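Local coordinates for PaaA (Enterobacter agglomerans, PDB 5FF5), which takes part in making the bicyclic core of the peptide antibiotic pantocin A, probably by the adenylating chemistry of E1-like ThiF-family enzymes, at residues N186-K192 with V204-F208; R215-E219 with I246-I250. All coordinates share one frame; numbering follows the deposited sequence.

Interaction 1. Residues N186-K192 with V204-F208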
ATOM      1  N   ASN A 186      21.453   8.797 -11.834  1.00 50.38           N
ATOM      2  CA  ASN A 186      21.723   7.517 -11.194  1.00 53.83           C
ATOM      3  C   ASN A 186      20.594   7.183 -10.237  1.00 50.49           C
ATOM      4  O   ASN A 186      20.240   8.014  -9.401  1.00 48.03           O
ATOM      5  CB  ASN A 186      23.040   7.555 -10.412  1.00 58.58           C
ATOM      6  CG  ASN A 186      24.249   7.759 -11.292  1.00 61.72           C
ATOM      7  OD1 ASN A 186      24.196   7.556 -12.507  1.00 66.89           O
ATOM      8  ND2 ASN A 186      25.366   8.145 -10.674  1.00 60.55           N
ATOM      9  N   LYS A 187      20.055   5.969 -10.325  1.00 46.99           N
ATOM     10  CA  LYS A 187      18.931   5.574  -9.466  1.00 51.44           C
ATOM     11  C   LYS A 187      19.197   5.809  -7.966  1.00 50.62           C
ATOM     12  O   LYS A 187      18.330   6.330  -7.270  1.00 42.09           O
ATOM     13  CB  LYS A 187      18.552   4.108  -9.708  1.00 47.29           C
ATOM     14  CG  LYS A 187      17.914   3.840 -11.061  1.00 45.78           C
ATOM     15  CD  LYS A 187      17.342   2.435 -11.157  1.00 48.72           C
ATOM     16  CE  LYS A 187      16.507   2.272 -12.420  1.00 47.42           C
ATOM     17  NZ  LYS A 187      16.017   0.869 -12.564  1.00 54.69           N
ATOM     18  N   VAL A 188      20.390   5.455  -7.473  1.00 52.48           N
ATOM     19  CA  VAL A 188      20.656   5.583  -6.040  1.00 46.59           C
ATOM     20  C   VAL A 188      20.702   7.042  -5.641  1.00 48.17           C
ATOM     21  O   VAL A 188      20.322   7.385  -4.534  1.00 52.00           O
ATOM     22  CB  VAL A 188      21.997   4.939  -5.600  1.00 47.91           C
ATOM     23  CG1 VAL A 188      21.899   3.418  -5.570  1.00 49.35           C
ATOM     24  CG2 VAL A 188      23.112   5.397  -6.483  1.00 50.75           C
ATOM     25  N   ASP A 189      21.154   7.909  -6.539  1.00 56.42           N
ATOM     26  CA  ASP A 189      21.200   9.340  -6.228  1.00 54.65           C
ATOM     27  C   ASP A 189      19.845  10.002  -6.388  1.00 52.45           C
ATOM     28  O   ASP A 189      19.480  10.884  -5.608  1.00 49.44           O
ATOM     29  CB  ASP A 189      22.252  10.062  -7.070  1.00 50.01           C
ATOM     30  CG  ASP A 189      23.647   9.919  -6.494  1.00 60.98           C
ATOM     31  OD1 ASP A 189      23.776   9.623  -5.277  1.00 56.59           O
ATOM     32  OD2 ASP A 189      24.616  10.124  -7.254  1.00 81.55           O
ATOM     33  N   ALA A 190      19.099   9.601  -7.405  1.00 47.71           N
ATOM     34  CA  ALA A 190      17.760  10.120  -7.525  1.00 47.43           C
ATOM     35  C   ALA A 190      16.994   9.668  -6.293  1.00 48.25           C
ATOM     36  O   ALA A 190      16.287  10.463  -5.666  1.00 43.97           O
ATOM     37  CB  ALA A 190      17.099   9.636  -8.787  1.00 42.50           C
ATOM     38  N   ALA A 191      17.222   8.412  -5.908  1.00 42.96           N
ATOM     39  CA  ALA A 191      16.549   7.794  -4.768  1.00 42.09           C
ATOM     40  C   ALA A 191      16.778   8.574  -3.488  1.00 47.50           C
ATOM     41  O   ALA A 191      15.839   8.872  -2.755  1.00 56.41           O
ATOM     42  CB  ALA A 191      17.010   6.369  -4.591  1.00 45.62           C
ATOM     43  N   LYS A 192      18.032   8.902  -3.224  1.00 47.87           N
ATOM     44  CA  LYS A 192      18.392   9.636  -2.025  1.00 42.09           C
ATOM     45  C   LYS A 192      17.704  11.014  -1.980  1.00 51.06           C
ATOM     46  O   LYS A 192      17.162  11.393  -0.947  1.00 53.06           O
ATOM     47  CB  LYS A 192      19.915   9.774  -1.943  1.00 42.09           C
ATOM     48  CG  LYS A 192      20.430  10.350  -0.653  1.00 42.09           C
ATOM     49  CD  LYS A 192      21.934  10.440  -0.665  1.00 43.72           C
ATOM     50  CE  LYS A 192      22.461  10.895   0.686  1.00 60.93           C
ATOM     51  NZ  LYS A 192      23.956  10.949   0.762  1.00 74.20           N
ATOM     52  N   VAL A 204      20.744   8.234   4.306  1.00 46.91           N
ATOM     53  CA  VAL A 204      20.845   7.359   3.147  1.00 49.03           C
ATOM     54  C   VAL A 204      22.300   7.187   2.651  1.00 45.05           C
ATOM     55  O   VAL A 204      22.991   8.137   2.273  1.00 42.09           O
ATOM     56  CB  VAL A 204      19.957   7.866   2.012  1.00 42.09           C
ATOM     57  CG1 VAL A 204      20.034   6.919   0.834  1.00 48.74           C
ATOM     58  CG2 VAL A 204      18.547   7.985   2.495  1.00 42.09           C
ATOM     59  N   GLU A 205      22.736   5.935   2.651  1.00 49.81           N
ATOM     60  CA  GLU A 205      24.056   5.554   2.172  1.00 48.82           C
ATOM     61  C   GLU A 205      23.868   4.878   0.830  1.00 50.74           C
ATOM     62  O   GLU A 205      23.129   3.887   0.717  1.00 48.96           O
ATOM     63  CB  GLU A 205      24.740   4.622   3.172  1.00 42.09           C
ATOM     64  CG  GLU A 205      24.993   5.276   4.517  1.00 42.49           C
ATOM     65  CD  GLU A 205      25.349   4.283   5.612  1.00 61.83           C
ATOM     66  OE1 GLU A 205      25.485   3.084   5.304  1.00 64.66           O
ATOM     67  OE2 GLU A 205      25.476   4.691   6.791  1.00 70.65           O
ATOM     68  N   THR A 206      24.542   5.409  -0.184  1.00 47.51           N
ATOM     69  CA  THR A 206      24.290   4.983  -1.552  1.00 51.24           C
ATOM     70  C   THR A 206      25.524   4.350  -2.183  1.00 47.70           C
ATOM     71  O   THR A 206      26.638   4.796  -1.981  1.00 49.00           O
ATOM     72  CB  THR A 206      23.820   6.153  -2.425  1.00 55.21           C
ATOM     73  OG1 THR A 206      24.780   7.224  -2.383  1.00 51.07           O
ATOM     74  CG2 THR A 206      22.437   6.622  -1.956  1.00 47.86           C
ATOM     75  N   PHE A 207      25.317   3.253  -2.886  1.00 47.52           N
ATOM     76  CA  PHE A 207      26.398   2.612  -3.585  1.00 42.09           C
ATOM     77  C   PHE A 207      26.075   2.447  -5.058  1.00 48.21           C
ATOM     78  O   PHE A 207      25.331   1.563  -5.446  1.00 43.66           O
ATOM     79  CB  PHE A 207      26.692   1.282  -2.931  1.00 42.09           C
ATOM     80  CG  PHE A 207      27.061   1.414  -1.497  1.00 52.12           C
ATOM     81  CD1 PHE A 207      28.369   1.677  -1.127  1.00 53.64           C
ATOM     82  CD2 PHE A 207      26.101   1.316  -0.512  1.00 47.18           C
ATOM     83  CE1 PHE A 207      28.708   1.816   0.200  1.00 51.47           C
ATOM     84  CE2 PHE A 207      26.445   1.456   0.819  1.00 45.07           C
ATOM     85  CZ  PHE A 207      27.740   1.709   1.173  1.00 42.89           C
ATOM     86  N   PHE A 208      26.696   3.272  -5.890  1.00 55.47           N
ATOM     87  CA  PHE A 208      26.412   3.201  -7.303  1.00 51.26           C
ATOM     88  C   PHE A 208      27.183   2.047  -7.896  1.00 54.45           C
ATOM     89  O   PHE A 208      28.264   2.238  -8.445  1.00 50.60           O
ATOM     90  CB  PHE A 208      26.753   4.508  -8.009  1.00 48.49           C
ATOM     91  CG  PHE A 208      26.505   4.463  -9.480  1.00 53.18           C
ATOM     92  CD1 PHE A 208      25.378   3.830  -9.975  1.00 57.04           C
ATOM     93  CD2 PHE A 208      27.356   5.092 -10.367  1.00 49.88           C
ATOM     94  CE1 PHE A 208      25.131   3.781 -11.332  1.00 51.09           C
ATOM     95  CE2 PHE A 208      27.104   5.051 -11.724  1.00 46.66           C
ATOM     96  CZ  PHE A 208      25.988   4.391 -12.206  1.00 45.43           C
TER
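Val-204 opens the strand's side of the contact against the aliphatic stem of Lys-192, and the two side chains run past each other in opposite senses with Lys-192 CG 3.7 Å from Val-204 CB. A lysine suits this border position because its methylenes cover valine while the extended chain carries Lys-192 NZ to within 3.3 Å of Val-204 O. Thr-206, two residues on and pointing the same way, sets CB 3.9 Å from Val-188 CB, and its CG2 lies 4.0 Å from Lys-192 CB; a small β-branched residue fits close under the helix. Phe-207 takes part through its backbone, with O 3.9 Å from Val-188 CG1, while the ring turns to the sheet's other face and helix 215-222. Phe-208 has CG anti to its backbone N (chi1 179°), which brings the ring under the Asn-186 amide. Amide and ring stack with planes 21° apart, Asn-186 ND2 sitting 3.6 Å above the ring plane toward its rim. Helix 187-192 and strand 204-207 run antiparallel (167°), as expected in the β-α-β crossover from strand 158-162 to edge strand 203-207. The fit thus rests mainly on shape, methyls, methylenes and a ring packing closely, with the amide plane laid against the ring.

Interaction 2. Residues R215-E219 with I246-I250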
ATOM      1  N   ARG A 215      32.404 -12.058  -2.038  1.00 47.88           N
ATOM      2  CA  ARG A 215      31.996 -11.897  -0.640  1.00 53.29           C
ATOM      3  C   ARG A 215      32.771 -10.770   0.026  1.00 50.50           C
ATOM      4  O   ARG A 215      32.345 -10.226   1.050  1.00 52.93           O
ATOM      5  CB  ARG A 215      32.160 -13.194   0.163  1.00 49.84           C
ATOM      6  CG  ARG A 215      31.879 -13.026   1.652  1.00 42.09           C
ATOM      7  CD  ARG A 215      31.611 -14.348   2.345  1.00 45.23           C
ATOM      8  NE  ARG A 215      31.276 -14.142   3.751  1.00 48.88           N
ATOM      9  CZ  ARG A 215      30.469 -14.923   4.464  1.00 49.37           C
ATOM     10  NH1 ARG A 215      29.913 -15.994   3.913  1.00 42.09           N
ATOM     11  NH2 ARG A 215      30.221 -14.628   5.735  1.00 42.79           N
ATOM     12  N   ALA A 216      33.915 -10.416  -0.546  1.00 47.90           N
ATOM     13  CA  ALA A 216      34.730  -9.389   0.076  1.00 48.32           C
ATOM     14  C   ALA A 216      34.039  -8.032  -0.043  1.00 50.44           C
ATOM     15  O   ALA A 216      34.088  -7.236   0.890  1.00 52.26           O
ATOM     16  CB  ALA A 216      36.108  -9.354  -0.549  1.00 42.09           C
ATOM     17  N   ARG A 217      33.361  -7.788  -1.165  1.00 46.88           N
ATOM     18  CA  ARG A 217      32.671  -6.523  -1.377  1.00 42.09           C
ATOM     19  C   ARG A 217      31.305  -6.555  -0.692  1.00 55.66           C
ATOM     20  O   ARG A 217      30.915  -5.596  -0.020  1.00 50.30           O
ATOM     21  CB  ARG A 217      32.525  -6.224  -2.873  1.00 42.09           C
ATOM     22  CG  ARG A 217      31.861  -4.877  -3.207  1.00 42.09           C
ATOM     23  CD  ARG A 217      32.462  -3.749  -2.393  1.00 43.94           C
ATOM     24  NE  ARG A 217      31.983  -2.415  -2.757  1.00 42.09           N
ATOM     25  CZ  ARG A 217      32.274  -1.314  -2.063  1.00 44.97           C
ATOM     26  NH1 ARG A 217      33.015  -1.396  -0.973  1.00 55.96           N
ATOM     27  NH2 ARG A 217      31.830  -0.129  -2.442  1.00 43.57           N
ATOM     28  N   LEU A 218      30.607  -7.684  -0.823  1.00 54.19           N
ATOM     29  CA  LEU A 218      29.276  -7.851  -0.252  1.00 46.65           C
ATOM     30  C   LEU A 218      29.241  -7.617   1.253  1.00 49.26           C
ATOM     31  O   LEU A 218      28.278  -7.064   1.763  1.00 55.79           O
ATOM     32  CB  LEU A 218      28.757  -9.248  -0.544  1.00 44.23           C
ATOM     33  CG  LEU A 218      28.387  -9.520  -1.993  1.00 52.60           C
ATOM     34  CD1 LEU A 218      28.031 -10.992  -2.206  1.00 48.32           C
ATOM     35  CD2 LEU A 218      27.245  -8.609  -2.405  1.00 53.78           C
ATOM     36  N   GLU A 219      30.275  -8.046   1.971  1.00 49.54           N
ATOM     37  CA  GLU A 219      30.311  -7.821   3.407  1.00 49.40           C
ATOM     38  C   GLU A 219      30.553  -6.327   3.651  1.00 53.71           C
ATOM     39  O   GLU A 219      30.154  -5.782   4.673  1.00 58.06           O
ATOM     40  CB  GLU A 219      31.388  -8.673   4.073  1.00 52.54           C
ATOM     41  CG  GLU A 219      31.199 -10.180   3.901  1.00 59.04           C
ATOM     42  CD  GLU A 219      32.266 -11.022   4.641  1.00 70.46           C
ATOM     43  OE1 GLU A 219      33.116 -10.434   5.360  1.00 77.34           O
ATOM     44  OE2 GLU A 219      32.277 -12.273   4.479  1.00 54.13           O
ATOM     45  N   ILE A 246      25.510 -15.442  -1.210  1.00 45.67           N
ATOM     46  CA  ILE A 246      26.574 -14.937  -0.353  1.00 48.27           C
ATOM     47  C   ILE A 246      26.017 -13.944   0.661  1.00 53.24           C
ATOM     48  O   ILE A 246      26.417 -13.956   1.843  1.00 49.38           O
ATOM     49  CB  ILE A 246      27.733 -14.293  -1.163  1.00 50.95           C
ATOM     50  CG1 ILE A 246      28.302 -15.303  -2.144  1.00 49.87           C
ATOM     51  CG2 ILE A 246      28.879 -13.855  -0.245  1.00 50.61           C
ATOM     52  CD1 ILE A 246      29.568 -14.839  -2.797  1.00 53.88           C
ATOM     53  N   ILE A 247      25.089 -13.097   0.206  1.00 49.27           N
ATOM     54  CA  ILE A 247      24.448 -12.142   1.106  1.00 54.25           C
ATOM     55  C   ILE A 247      23.771 -12.919   2.237  1.00 55.24           C
ATOM     56  O   ILE A 247      23.963 -12.593   3.405  1.00 57.50           O
ATOM     57  CB  ILE A 247      23.420 -11.258   0.395  1.00 51.20           C
ATOM     58  CG1 ILE A 247      24.089 -10.442  -0.700  1.00 44.13           C
ATOM     59  CG2 ILE A 247      22.746 -10.336   1.384  1.00 42.09           C
ATOM     60  CD1 ILE A 247      23.139  -9.532  -1.433  1.00 45.02           C
ATOM     61  N   HIS A 248      22.976 -13.929   1.882  1.00 42.09           N
ATOM     62  CA  HIS A 248      22.410 -14.864   2.846  1.00 42.09           C
ATOM     63  C   HIS A 248      23.452 -15.466   3.817  1.00 49.29           C
ATOM     64  O   HIS A 248      23.211 -15.549   5.028  1.00 46.60           O
ATOM     65  CB  HIS A 248      21.684 -15.984   2.106  1.00 50.56           C
ATOM     66  CG  HIS A 248      20.207 -15.766   1.988  1.00 58.92           C
ATOM     67  ND1 HIS A 248      19.510 -15.998   0.822  1.00 58.89           N
ATOM     68  CD2 HIS A 248      19.297 -15.325   2.886  1.00 49.51           C
ATOM     69  CE1 HIS A 248      18.237 -15.701   1.003  1.00 49.12           C
ATOM     70  NE2 HIS A 248      18.082 -15.293   2.250  1.00 54.25           N
ATOM     71  N   SER A 249      24.599 -15.898   3.302  1.00 42.75           N
ATOM     72  CA  SER A 249      25.639 -16.420   4.178  1.00 49.11           C
ATOM     73  C   SER A 249      26.150 -15.314   5.109  1.00 51.42           C
ATOM     74  O   SER A 249      26.352 -15.520   6.318  1.00 42.09           O
ATOM     75  CB  SER A 249      26.790 -17.017   3.372  1.00 46.69           C
ATOM     76  OG  SER A 249      27.805 -17.520   4.234  1.00 47.12           O
ATOM     77  N   ILE A 250      26.389 -14.144   4.536  1.00 46.98           N
ATOM     78  CA  ILE A 250      26.826 -13.018   5.343  1.00 49.55           C
ATOM     79  C   ILE A 250      25.809 -12.767   6.459  1.00 50.95           C
ATOM     80  O   ILE A 250      26.164 -12.487   7.607  1.00 48.71           O
ATOM     81  CB  ILE A 250      26.998 -11.754   4.495  1.00 53.65           C
ATOM     82  CG1 ILE A 250      27.926 -12.031   3.313  1.00 51.20           C
ATOM     83  CG2 ILE A 250      27.505 -10.616   5.358  1.00 50.13           C
ATOM     84  CD1 ILE A 250      28.015 -10.914   2.309  1.00 42.94           C
TER
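Leu-218 spreads its fork over the helix at 246-250: CD1 rests 3.5 Å from Ile-246 CB, and CD2 reaches Ile-247 CG1 at 4.0 Å. Branched leucine suits this buried place, since one side chain can cover two successive isoleucines. In return, Ile-246 CG2 fills the dip between Leu-218 and Arg-215, 3.4 Å from Arg-215 CB. Ile-250 does likewise one turn later, pushing CD1 into the hollow between Leu-218 and Glu-219, where it meets Leu-218 CB at 3.4 Å and Glu-219 CG at 3.6 Å. Segments 215-219 and 246-250 cross at -57°, their axes 9.8 Å apart, and both belong to helices that pack on the sheet of the Rossmann-like α/β fold of the ThiF family: helix 215-222 leads from strand 203-207 to strand 227-229, and helix 243-254 from there to parallel strand 258-263. At one border, Arg-215 bridges the groove. With chi1 at 174°, its chain leaves on the side opposite the main-chain nitrogen and lies, extended, over Ile-246 CG2, carrying the guanidinium to Ser-249. There NH1 donates to Ser-249 OG at 2.6 Å, a bent bond (138°) from somewhat outside the guanidinium plane, while one flat face lies over Ile-250 CG1. Arginine suits this border, for its methylenes pack on isoleucine and its charged end finds polar partners: NH2 forms a salt bridge with Asp-253, one turn beyond Ser-249 on the same helix.

Overall arrangement
Along the chain, interaction 1 comes first: the helix begun at 187-192 runs on to 198, and after a short turn strand 203-207 comes back beneath it, closing a tight loop. Interaction 2 opens only afterwards, and its longer loop takes in strand 227-229 and a segment absent from the model, 233-241, before helix 243-254 returns to helix 215-222. The two are therefore in series, neither nesting nor crossing, with centres about 20 Å apart. Strand 203-207 joins them, since interaction 1 covers one of its faces while Phe-207, on the other, packs against Arg-217 of helix 215-222. Interaction 1 thus ties a helix to the edge strand; interaction 2 joins two neighbouring helices of the opposite face.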